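Local coordinates for putative arylalkylamine N-Acetyltransferase 7 (Aedes aegypti, PDB 4FD7), which probably transfers the acetyl group of acetyl-CoA to the amino group of an amine substrate, as a mosquito member of the GNAT superfamily of N-acetyltransferases, at residues H16-K21 with V29-Q34; I45-D50 with G152-P157; V106-D111 with V144-N149. All blocks are in the same frame, centred on the assembly; numbering follows the deposited sequence.

All three interactions reach the five-stranded antiparallel sheet of the GNAT fold. Interaction 1 is the hairpin at one border, partly buried, with aromatic packing on the face under helix 164-170 and arginines, a glutamine and a tryptophan on the other. Interactions 2 and 3 share strand 146-155, the last of the five, and flank the middle of the molecule, about 25 Å apart between centres. Interaction 2 is the buried one, where helix 41-55 crosses the strand and packs on it by a histidine and a methionine that meet a serine. Interaction 3 pairs the start of that strand with strand 98-108 near the surface, where backbone bonds, a salt bridge and a serine-histidine bond predominate.

Interaction 1: residues H16-K21 with V29-Q34; sequences HRFQAK and VWYRVQ
H16 to A20 run antiparallel to V33 to V29 as the two arms of a beta hairpin, their axes 4.7 Å apart and their directions 157° from each other, at one border of the main GNAT sheet. Three hydrogen-bonded pairs, H16 with V33, F18 with Y31 and A20 with V29, are each closed by two N-H...O bonds and send their side chains to one face, where helix 164-170 packs on H16 and F18. With CG lodged between the backbone N and the carbonyl carbon (chi1 64°), the F18 ring leans across the neighbouring strand, and Y31 CB sits over one of its faces, 3.4 Å from F18 CZ and nearer the ring's edge than its centre. The two ring planes are 9° apart, but their centroids are 5.3 Å from each other, too far displaced for a full stack. V33 CG2 meets the F18 ring at its edge, 3.9 Å from CE2, while A20 CB packs 3.6 Å from Y31 CE2. On the reverse face, Q19 CG stands 3.4 Å from the centroid of the six-membered ring of W30, nearly on its normal, and the amide continues flat over the indole. R17 and R32 lie side by side; their like charges are probably balanced by E93, which makes a salt bridge with R17 and a long, weak ion pair with R32. A water joins R17 NH1 to Y31 O, donating to the carbonyl at 2.6 Å. Toward the hairpin's loop, Y31 OH donates to K21 O at 2.7 Å.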
loop_
_atom_site.group_PDB
_atom_site.type_symbol
_atom_site.label_atom_id
_atom_site.label_comp_id
_atom_site.label_asym_id
_atom_site.label_seq_id
_atom_site.Cartn_x
_atom_site.Cartn_y
_atom_site.Cartn_z
ATOM N N HIS A 16 -3.647 10.227 -12.600
ATOM C CA HIS A 16 -2.454 11.060 -12.497
ATOM C C HIS A 16 -1.475 10.754 -13.630
ATOM O O HIS A 16 -1.360 9.611 -14.072
ATOM C CB HIS A 16 -1.799 10.806 -11.138
ATOM C CG HIS A 16 -0.580 11.630 -10.869
ATOM N ND1 HIS A 16 -0.562 13.005 -10.979
ATOM C CD2 HIS A 16 0.660 11.271 -10.465
ATOM C CE1 HIS A 16 0.640 13.456 -10.660
ATOM N NE2 HIS A 16 1.403 12.423 -10.349
ATOM N N ARG A 17 -0.788 11.781 -14.118
ATOM C CA ARG A 17 0.259 11.592 -15.128
ATOM C C ARG A 17 1.495 12.373 -14.713
ATOM O O ARG A 17 1.387 13.432 -14.096
ATOM C CB ARG A 17 -0.205 12.052 -16.517
ATOM C CG ARG A 17 -1.398 11.285 -17.075
ATOM C CD ARG A 17 -1.699 11.730 -18.498
ATOM N NE ARG A 17 -2.988 11.255 -19.007
ATOM C CZ ARG A 17 -3.163 10.094 -19.629
ATOM N NH1 ARG A 17 -2.141 9.267 -19.809
ATOM N NH2 ARG A 17 -4.365 9.750 -20.066
ATOM N N PHE A 18 2.671 11.859 -15.052
ATOM C CA PHE A 18 3.896 12.513 -14.645
ATOM C C PHE A 18 5.043 12.084 -15.545
ATOM O O PHE A 18 4.969 11.041 -16.209
ATOM C CB PHE A 18 4.216 12.169 -13.184
ATOM C CG PHE A 18 4.493 10.708 -12.955
ATOM C CD1 PHE A 18 5.786 10.214 -13.035
ATOM C CD2 PHE A 18 3.463 9.829 -12.676
ATOM C CE1 PHE A 18 6.046 8.866 -12.836
ATOM C CE2 PHE A 18 3.717 8.471 -12.474
ATOM C CZ PHE A 18 5.002 7.996 -12.538
ATOM N N GLN A 19 6.110 12.874 -15.551
ATOM C CA GLN A 19 7.312 12.520 -16.290
ATOM C C GLN A 19 8.427 12.031 -15.366
ATOM O O GLN A 19 8.628 12.550 -14.271
ATOM C CB GLN A 19 7.804 13.707 -17.107
ATOM C CG GLN A 19 6.792 14.212 -18.135
ATOM C CD GLN A 19 7.238 15.502 -18.793
ATOM O OE1 GLN A 19 7.718 15.502 -19.934
ATOM N NE2 GLN A 19 7.103 16.605 -18.074
ATOM N N ALA A 20 9.160 11.031 -15.838
ATOM C CA ALA A 20 10.287 10.487 -15.100
ATOM C C ALA A 20 11.240 9.830 -16.082
ATOM O O ALA A 20 10.930 9.692 -17.267
ATOM C CB ALA A 20 9.811 9.490 -14.068
ATOM N N LYS A 21 12.412 9.452 -15.589
ATOM C CA LYS A 21 13.438 8.865 -16.437
ATOM C C LYS A 21 12.926 7.579 -17.063
ATOM O O LYS A 21 12.242 6.776 -16.413
ATOM C CB LYS A 21 14.708 8.603 -15.622
ATOM C CG LYS A 21 15.997 8.757 -16.410
ATOM C CD LYS A 21 16.057 10.116 -17.080
ATOM C CE LYS A 21 16.166 11.250 -16.069
ATOM N NZ LYS A 21 15.689 12.555 -16.621
ATOM N N VAL A 29 10.192 10.254 -19.975
ATOM C CA VAL A 29 9.099 9.651 -20.692
ATOM C C VAL A 29 7.891 9.884 -19.802
ATOM O O VAL A 29 8.049 10.326 -18.660
ATOM C CB VAL A 29 9.378 8.160 -20.938
ATOM C CG1 VAL A 29 9.455 7.403 -19.615
ATOM C CG2 VAL A 29 8.344 7.550 -21.890
ATOM N N TRP A 30 6.696 9.622 -20.314
ATOM C CA TRP A 30 5.491 9.837 -19.530
ATOM C C TRP A 30 5.029 8.535 -18.919
ATOM O O TRP A 30 5.161 7.475 -19.528
ATOM C CB TRP A 30 4.376 10.402 -20.408
ATOM C CG TRP A 30 4.482 11.847 -20.659
ATOM C CD1 TRP A 30 5.054 12.453 -21.740
ATOM C CD2 TRP A 30 3.977 12.894 -19.830
ATOM N NE1 TRP A 30 4.947 13.816 -21.628
ATOM C CE2 TRP A 30 4.290 14.116 -20.456
ATOM C CE3 TRP A 30 3.295 12.922 -18.607
ATOM C CZ2 TRP A 30 3.953 15.353 -19.907
ATOM C CZ3 TRP A 30 2.963 14.151 -18.058
ATOM C CH2 TRP A 30 3.288 15.347 -18.706
ATOM N N TYR A 31 4.487 8.626 -17.705
ATOM C CA TYR A 31 3.871 7.499 -17.044
ATOM C C TYR A 31 2.470 7.923 -16.619
ATOM O O TYR A 31 2.171 9.114 -16.560
ATOM C CB TYR A 31 4.642 7.129 -15.771
ATOM C CG TYR A 31 6.060 6.637 -15.978
ATOM C CD1 TYR A 31 6.348 5.275 -15.990
ATOM C CD2 TYR A 31 7.109 7.531 -16.131
ATOM C CE1 TYR A 31 7.654 4.816 -16.166
ATOM C CE2 TYR A 31 8.405 7.090 -16.307
ATOM C CZ TYR A 31 8.674 5.732 -16.323
ATOM O OH TYR A 31 9.974 5.288 -16.496
ATOM N N ARG A 32 1.624 6.956 -16.294
ATOM C CA ARG A 32 0.326 7.273 -15.721
ATOM C C ARG A 32 0.042 6.350 -14.540
ATOM O O ARG A 32 0.590 5.241 -14.460
ATOM C CB ARG A 32 -0.782 7.133 -16.762
ATOM C CG ARG A 32 -0.936 5.717 -17.314
ATOM C CD ARG A 32 -1.988 5.664 -18.400
ATOM N NE ARG A 32 -2.223 4.300 -18.866
ATOM C CZ ARG A 32 -1.490 3.690 -19.790
ATOM N NH1 ARG A 32 -0.468 4.320 -20.356
ATOM N NH2 ARG A 32 -1.777 2.447 -20.144
ATOM N N VAL A 33 -0.813 6.830 -13.639
ATOM C CA VAL A 33 -1.364 6.019 -12.561
ATOM C C VAL A 33 -2.882 5.975 -12.765
ATOM O O VAL A 33 -3.525 7.020 -12.934
ATOM C CB VAL A 33 -1.072 6.613 -11.175
ATOM C CG1 VAL A 33 -1.465 5.595 -10.079
ATOM C CG2 VAL A 33 0.398 7.016 -11.048
ATOM N N GLN A 34 -3.447 4.773 -12.774
ATOM C CA GLN A 34 -4.861 4.609 -13.100
ATOM C C GLN A 34 -5.493 3.461 -12.338
ATOM O O GLN A 34 -4.790 2.667 -11.709
ATOM C CB GLN A 34 -5.033 4.341 -14.599
ATOM C CG GLN A 34 -4.347 3.052 -15.080
ATOM C CD GLN A 34 -4.861 2.586 -16.434
ATOM O OE1 GLN A 34 -4.356 2.990 -17.481
ATOM N NE2 GLN A 34 -5.856 1.721 -16.415
HETATM O O HOH W 1 0.772 9.725 -18.641
#

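Interaction 2: residues I45-D50 with G152-P157; sequences IRHMCD and GLSVDP
H47 and M48, consecutive residues of helix 41-55, both bear on S154 of strand 146-155, which the helix segment crosses nearly at right angles (84°) with the axes 8.0 Å apart. This is a helix packed across the last strand of the antiparallel part of the GNAT sheet. S154 directs its CB at the helix, where it meets both H47 ND1 and M48 SD, while OG lies against the imidazole. H47, its CG anti to the backbone N (chi1 -176°), reaches down to the strand, where H47 ND1 lies 3.0 Å from S154 OG. The imidazole turns an edge to the backbone, with V155 N close to its plane and D156 N 3.6 Å from H47 NE2. Y51 meets the H47 ring edge-to-face. M48 reaches S154 CB from a direction roughly perpendicular to that of H47. Its chain is folded at both later torsions, which curls the thioether over the strand: M48 SD is 3.5 Å from S154 CB, and M48 CE is 3.6 Å from G152 O. The methyl packs on the side of G152 toward which a beta carbon would point, and the positive phi of G152 (113°) is itself suited to glycine. V155 O is hydrogen-bonded to R160 NH2, at the start of the R-x-x-G-x-A sequence that, as in other GNAT enzymes, probably binds the CoA pyrophosphate. Weak hydrogen bonds, H47 NE2 to V99 O and F52 N to S154 OG, thus give buried polar atoms partners, whereas the thioether side is plain packing.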
loop_
_atom_site.group_PDB
_atom_site.type_symbol
_atom_site.label_atom_id
_atom_site.label_comp_id
_atom_site.label_asym_id
_atom_site.label_seq_id
_atom_site.Cartn_x
_atom_site.Cartn_y
_atom_site.Cartn_z
ATOM N N ILE A 45 -1.255 -9.226 -8.985
ATOM C CA ILE A 45 -0.966 -10.147 -7.901
ATOM C C ILE A 45 0.450 -10.669 -8.096
ATOM O O ILE A 45 1.268 -10.643 -7.164
ATOM C CB ILE A 45 -1.987 -11.301 -7.870
ATOM C CG1 ILE A 45 -3.349 -10.785 -7.404
ATOM C CG2 ILE A 45 -1.487 -12.464 -6.996
ATOM C CD1 ILE A 45 -3.313 -10.109 -6.071
ATOM N N ARG A 46 0.775 -11.069 -9.327
ATOM C CA ARG A 46 2.087 -11.639 -9.561
ATOM C C ARG A 46 3.175 -10.601 -9.326
ATOM O O ARG A 46 4.203 -10.898 -8.705
ATOM C CB ARG A 46 2.160 -12.300 -10.942
ATOM C CG ARG A 46 1.528 -13.683 -10.918
ATOM C CD ARG A 46 1.041 -14.195 -12.275
ATOM N NE ARG A 46 0.262 -15.421 -12.087
ATOM C CZ ARG A 46 -0.113 -16.247 -13.065
ATOM N NH1 ARG A 46 0.197 -15.996 -14.329
ATOM N NH2 ARG A 46 -0.800 -17.342 -12.773
ATOM N N HIS A 47 2.905 -9.366 -9.742
ATOM C CA HIS A 47 3.861 -8.296 -9.532
ATOM C C HIS A 47 4.082 -8.149 -8.027
ATOM O O HIS A 47 5.225 -8.081 -7.561
ATOM C CB HIS A 47 3.312 -7.004 -10.138
ATOM C CG HIS A 47 4.250 -5.850 -10.074
ATOM N ND1 HIS A 47 4.461 -5.121 -8.924
ATOM C CD2 HIS A 47 4.991 -5.250 -11.039
ATOM C CE1 HIS A 47 5.313 -4.147 -9.173
ATOM N NE2 HIS A 47 5.643 -4.203 -10.453
ATOM N N MET A 48 2.990 -8.171 -7.266
ATOM C CA MET A 48 3.105 -8.021 -5.820
ATOM C C MET A 48 3.950 -9.162 -5.250
ATOM O O MET A 48 4.797 -8.939 -4.391
ATOM C CB MET A 48 1.723 -7.968 -5.155
ATOM C CG MET A 48 0.888 -6.721 -5.510
ATOM S SD MET A 48 1.529 -5.148 -4.857
ATOM C CE MET A 48 1.358 -5.393 -3.108
ATOM N N CYS A 49 3.753 -10.375 -5.758
ATOM C CA CYS A 49 4.497 -11.506 -5.234
ATOM C C CYS A 49 5.949 -11.450 -5.646
ATOM O O CYS A 49 6.824 -11.930 -4.924
ATOM C CB CYS A 49 3.884 -12.801 -5.738
ATOM S SG CYS A 49 2.265 -13.057 -5.046
ATOM N N ASP A 50 6.223 -10.856 -6.804
ATOM C CA ASP A 50 7.563 -10.968 -7.364
ATOM C C ASP A 50 8.471 -9.951 -6.716
ATOM O O ASP A 50 9.682 -10.157 -6.592
ATOM C CB ASP A 50 7.543 -10.704 -8.870
ATOM C CG ASP A 50 7.096 -11.899 -9.668
ATOM O OD1 ASP A 50 7.006 -13.000 -9.093
ATOM O OD2 ASP A 50 6.839 -11.733 -10.880
ATOM N N GLY A 152 0.153 -2.735 0.666
ATOM C CA GLY A 152 1.360 -2.943 -0.117
ATOM C C GLY A 152 1.468 -2.112 -1.381
ATOM O O GLY A 152 0.521 -2.042 -2.181
ATOM N N LEU A 153 2.628 -1.481 -1.554
ATOM C CA LEU A 153 2.979 -0.797 -2.796
ATOM C C LEU A 153 4.241 -1.456 -3.343
ATOM O O LEU A 153 5.279 -1.479 -2.671
ATOM C CB LEU A 153 3.217 0.703 -2.564
ATOM C CG LEU A 153 3.218 1.626 -3.803
ATOM C CD1 LEU A 153 3.085 3.089 -3.404
ATOM C CD2 LEU A 153 4.457 1.466 -4.681
ATOM N N SER A 154 4.132 -1.992 -4.559
ATOM C CA SER A 154 5.224 -2.687 -5.230
ATOM C C SER A 154 5.696 -1.868 -6.425
ATOM O O SER A 154 4.889 -1.356 -7.191
ATOM C CB SER A 154 4.728 -4.044 -5.704
ATOM O OG SER A 154 5.770 -4.850 -6.226
ATOM N N VAL A 155 7.008 -1.726 -6.580
ATOM C CA VAL A 155 7.562 -1.094 -7.778
ATOM C C VAL A 155 8.621 -2.012 -8.365
ATOM O O VAL A 155 9.455 -2.533 -7.625
ATOM C CB VAL A 155 8.196 0.273 -7.470
ATOM C CG1 VAL A 155 9.169 0.709 -8.591
ATOM C CG2 VAL A 155 7.113 1.339 -7.233
ATOM N N ASP A 156 8.577 -2.218 -9.682
ATOM C CA ASP A 156 9.571 -3.063 -10.336
ATOM C C ASP A 156 10.929 -2.405 -10.164
ATOM O O ASP A 156 11.107 -1.242 -10.519
ATOM C CB ASP A 156 9.235 -3.219 -11.816
ATOM C CG ASP A 156 10.154 -4.194 -12.537
ATOM O OD1 ASP A 156 11.319 -4.376 -12.119
ATOM O OD2 ASP A 156 9.700 -4.774 -13.540
ATOM N N PRO A 157 11.892 -3.153 -9.600
ATOM C CA PRO A 157 13.260 -2.702 -9.363
ATOM C C PRO A 157 13.905 -2.003 -10.557
ATOM O O PRO A 157 14.683 -1.076 -10.341
ATOM C CB PRO A 157 13.987 -4.011 -9.057
ATOM C CG PRO A 157 12.968 -4.818 -8.371
ATOM C CD PRO A 157 11.683 -4.521 -9.093
#

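Interaction 3: residues V106-D111 with V144-N149; sequences VASRSD and VDHYLN
R109 NE donates to D145 OD1 at 2.8 Å, the shortest polar bond here and a salt bridge, at the surface end of two antiparallel strands of the GNAT sheet, 98-108 and 146-155. The carboxylate oxygen lies near the guanidinium plane and is met nearly along its C-O axis, while the two flat groups stand almost perpendicular (88°). A bend at chi3 (-79°) turns the guanidinium back toward the segment 144-149, where NH2 makes a weak bond to V144 O; NH1 has a salt bridge with D140. Further along, S108 OG and H146 ND1 are hydrogen-bonded at 2.9 Å, the hydroxyl lying in the ring plane at its edge. V106 CG1 packs against H146 CB at 3.8 Å on the same face of the sheet. The opposite face holds A107 and Y147, whose backbones exchange two hydrogen bonds. A107 CB sits over the phenol ring, 3.8 Å from its centroid, and Y147 OH is bonded to Y232 OH. L148 makes backbone bonds with L183 and A185 of strand 183-188, so this end of strand 146-155 joins the two sheets, consistent with the GNAT arrangement in which these strands splay apart further on. The strand 98-108 ends in a type I turn from S108 to D111: D111 N bonds S108 O, and D111 OD2 accepts S108 N at 2.9 Å, from above the carboxylate plane.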
loop_
_atom_site.group_PDB
_atom_site.type_symbol
_atom_site.label_atom_id
_atom_site.label_comp_id
_atom_site.label_asym_id
_atom_site.label_seq_id
_atom_site.Cartn_x
_atom_site.Cartn_y
_atom_site.Cartn_z
ATOM N N VAL A 106 -11.025 0.333 1.409
ATOM C CA VAL A 106 -11.497 1.358 2.332
ATOM C C VAL A 106 -11.664 0.797 3.742
ATOM O O VAL A 106 -12.315 -0.230 3.933
ATOM C CB VAL A 106 -12.783 2.024 1.812
ATOM C CG1 VAL A 106 -13.350 3.038 2.826
ATOM C CG2 VAL A 106 -12.497 2.707 0.472
ATOM N N ALA A 107 -11.014 1.441 4.710
ATOM C CA ALA A 107 -11.162 1.086 6.114
ATOM C C ALA A 107 -12.373 1.848 6.646
ATOM O O ALA A 107 -12.579 3.014 6.308
ATOM C CB ALA A 107 -9.920 1.448 6.891
ATOM N N SER A 108 -13.187 1.171 7.447
ATOM C CA SER A 108 -14.396 1.771 7.992
ATOM C C SER A 108 -14.438 1.546 9.487
ATOM O O SER A 108 -13.888 0.569 9.983
ATOM C CB SER A 108 -15.639 1.166 7.340
ATOM O OG SER A 108 -15.634 1.376 5.934
ATOM N N ARG A 109 -15.095 2.469 10.184
ATOM C CA ARG A 109 -15.117 2.512 11.631
ATOM C C ARG A 109 -15.638 1.205 12.213
ATOM O O ARG A 109 -15.168 0.744 13.257
ATOM C CB ARG A 109 -15.982 3.693 12.072
ATOM C CG ARG A 109 -16.001 3.966 13.567
ATOM C CD ARG A 109 -17.028 5.038 13.889
ATOM N NE ARG A 109 -16.528 6.383 13.601
ATOM C CZ ARG A 109 -15.790 7.098 14.447
ATOM N NH1 ARG A 109 -15.467 6.608 15.637
ATOM N NH2 ARG A 109 -15.366 8.310 14.107
ATOM N N SER A 110 -16.594 0.593 11.524
ATOM C CA SER A 110 -17.234 -0.596 12.059
ATOM C C SER A 110 -16.407 -1.870 11.857
ATOM O O SER A 110 -16.707 -2.893 12.473
ATOM C CB SER A 110 -18.660 -0.753 11.523
ATOM O OG SER A 110 -18.713 -0.813 10.112
ATOM N N ASP A 111 -15.351 -1.800 11.038
ATOM C CA ASP A 111 -14.500 -2.974 10.783
ATOM C C ASP A 111 -13.880 -3.526 12.064
ATOM O O ASP A 111 -13.283 -2.789 12.849
ATOM C CB ASP A 111 -13.363 -2.649 9.805
ATOM C CG ASP A 111 -13.852 -2.276 8.425
ATOM O OD1 ASP A 111 -15.032 -2.527 8.105
ATOM O OD2 ASP A 111 -13.037 -1.729 7.653
ATOM N N VAL A 144 -14.059 10.879 11.160
ATOM C CA VAL A 144 -14.542 10.282 9.926
ATOM C C VAL A 144 -14.904 8.826 10.177
ATOM O O VAL A 144 -14.442 8.220 11.150
ATOM C CB VAL A 144 -13.494 10.354 8.792
ATOM C CG1 VAL A 144 -13.153 11.796 8.487
ATOM C CG2 VAL A 144 -12.236 9.577 9.179
ATOM N N ASP A 145 -15.726 8.276 9.289
ATOM C CA ASP A 145 -16.121 6.882 9.356
ATOM C C ASP A 145 -15.360 6.017 8.355
ATOM O O ASP A 145 -15.374 4.793 8.458
ATOM C CB ASP A 145 -17.629 6.756 9.119
ATOM C CG ASP A 145 -18.443 7.333 10.257
ATOM O OD1 ASP A 145 -17.953 7.325 11.413
ATOM O OD2 ASP A 145 -19.580 7.798 9.999
ATOM N N HIS A 146 -14.696 6.646 7.391
ATOM C CA HIS A 146 -13.974 5.890 6.373
ATOM C C HIS A 146 -12.642 6.535 6.014
ATOM O O HIS A 146 -12.485 7.753 6.125
ATOM C CB HIS A 146 -14.808 5.761 5.097
ATOM C CG HIS A 146 -16.229 5.362 5.333
ATOM N ND1 HIS A 146 -16.594 4.075 5.659
ATOM C CD2 HIS A 146 -17.377 6.081 5.279
ATOM C CE1 HIS A 146 -17.908 4.017 5.805
ATOM N NE2 HIS A 146 -18.405 5.217 5.577
ATOM N N TYR A 147 -11.691 5.711 5.570
ATOM C CA TYR A 147 -10.478 6.226 4.923
ATOM C C TYR A 147 -9.845 5.231 3.952
ATOM O O TYR A 147 -9.963 4.032 4.112
ATOM C CB TYR A 147 -9.440 6.705 5.938
ATOM C CG TYR A 147 -8.797 5.639 6.812
ATOM C CD1 TYR A 147 -7.702 4.894 6.367
ATOM C CD2 TYR A 147 -9.253 5.414 8.100
ATOM C CE1 TYR A 147 -7.098 3.944 7.190
ATOM C CE2 TYR A 147 -8.659 4.483 8.921
ATOM C CZ TYR A 147 -7.584 3.752 8.467
ATOM O OH TYR A 147 -7.002 2.816 9.296
ATOM N N LEU A 148 -9.152 5.747 2.946
ATOM C CA LEU A 148 -8.492 4.900 1.961
ATOM C C LEU A 148 -7.218 4.304 2.558
ATOM O O LEU A 148 -6.309 5.032 2.920
ATOM C CB LEU A 148 -8.126 5.712 0.718
ATOM C CG LEU A 148 -7.522 4.890 -0.421
ATOM C CD1 LEU A 148 -8.505 3.832 -0.898
ATOM C CD2 LEU A 148 -7.111 5.811 -1.569
ATOM N N ASN A 149 -7.178 2.979 2.651
ATOM C CA ASN A 149 -6.058 2.246 3.224
ATOM C C ASN A 149 -5.408 1.398 2.147
ATOM O O ASN A 149 -5.916 1.303 1.013
ATOM C CB ASN A 149 -6.570 1.351 4.346
ATOM C CG ASN A 149 -5.465 0.850 5.273
ATOM O OD1 ASN A 149 -4.288 1.201 5.143
ATOM N ND2 ASN A 149 -5.855 0.021 6.225
#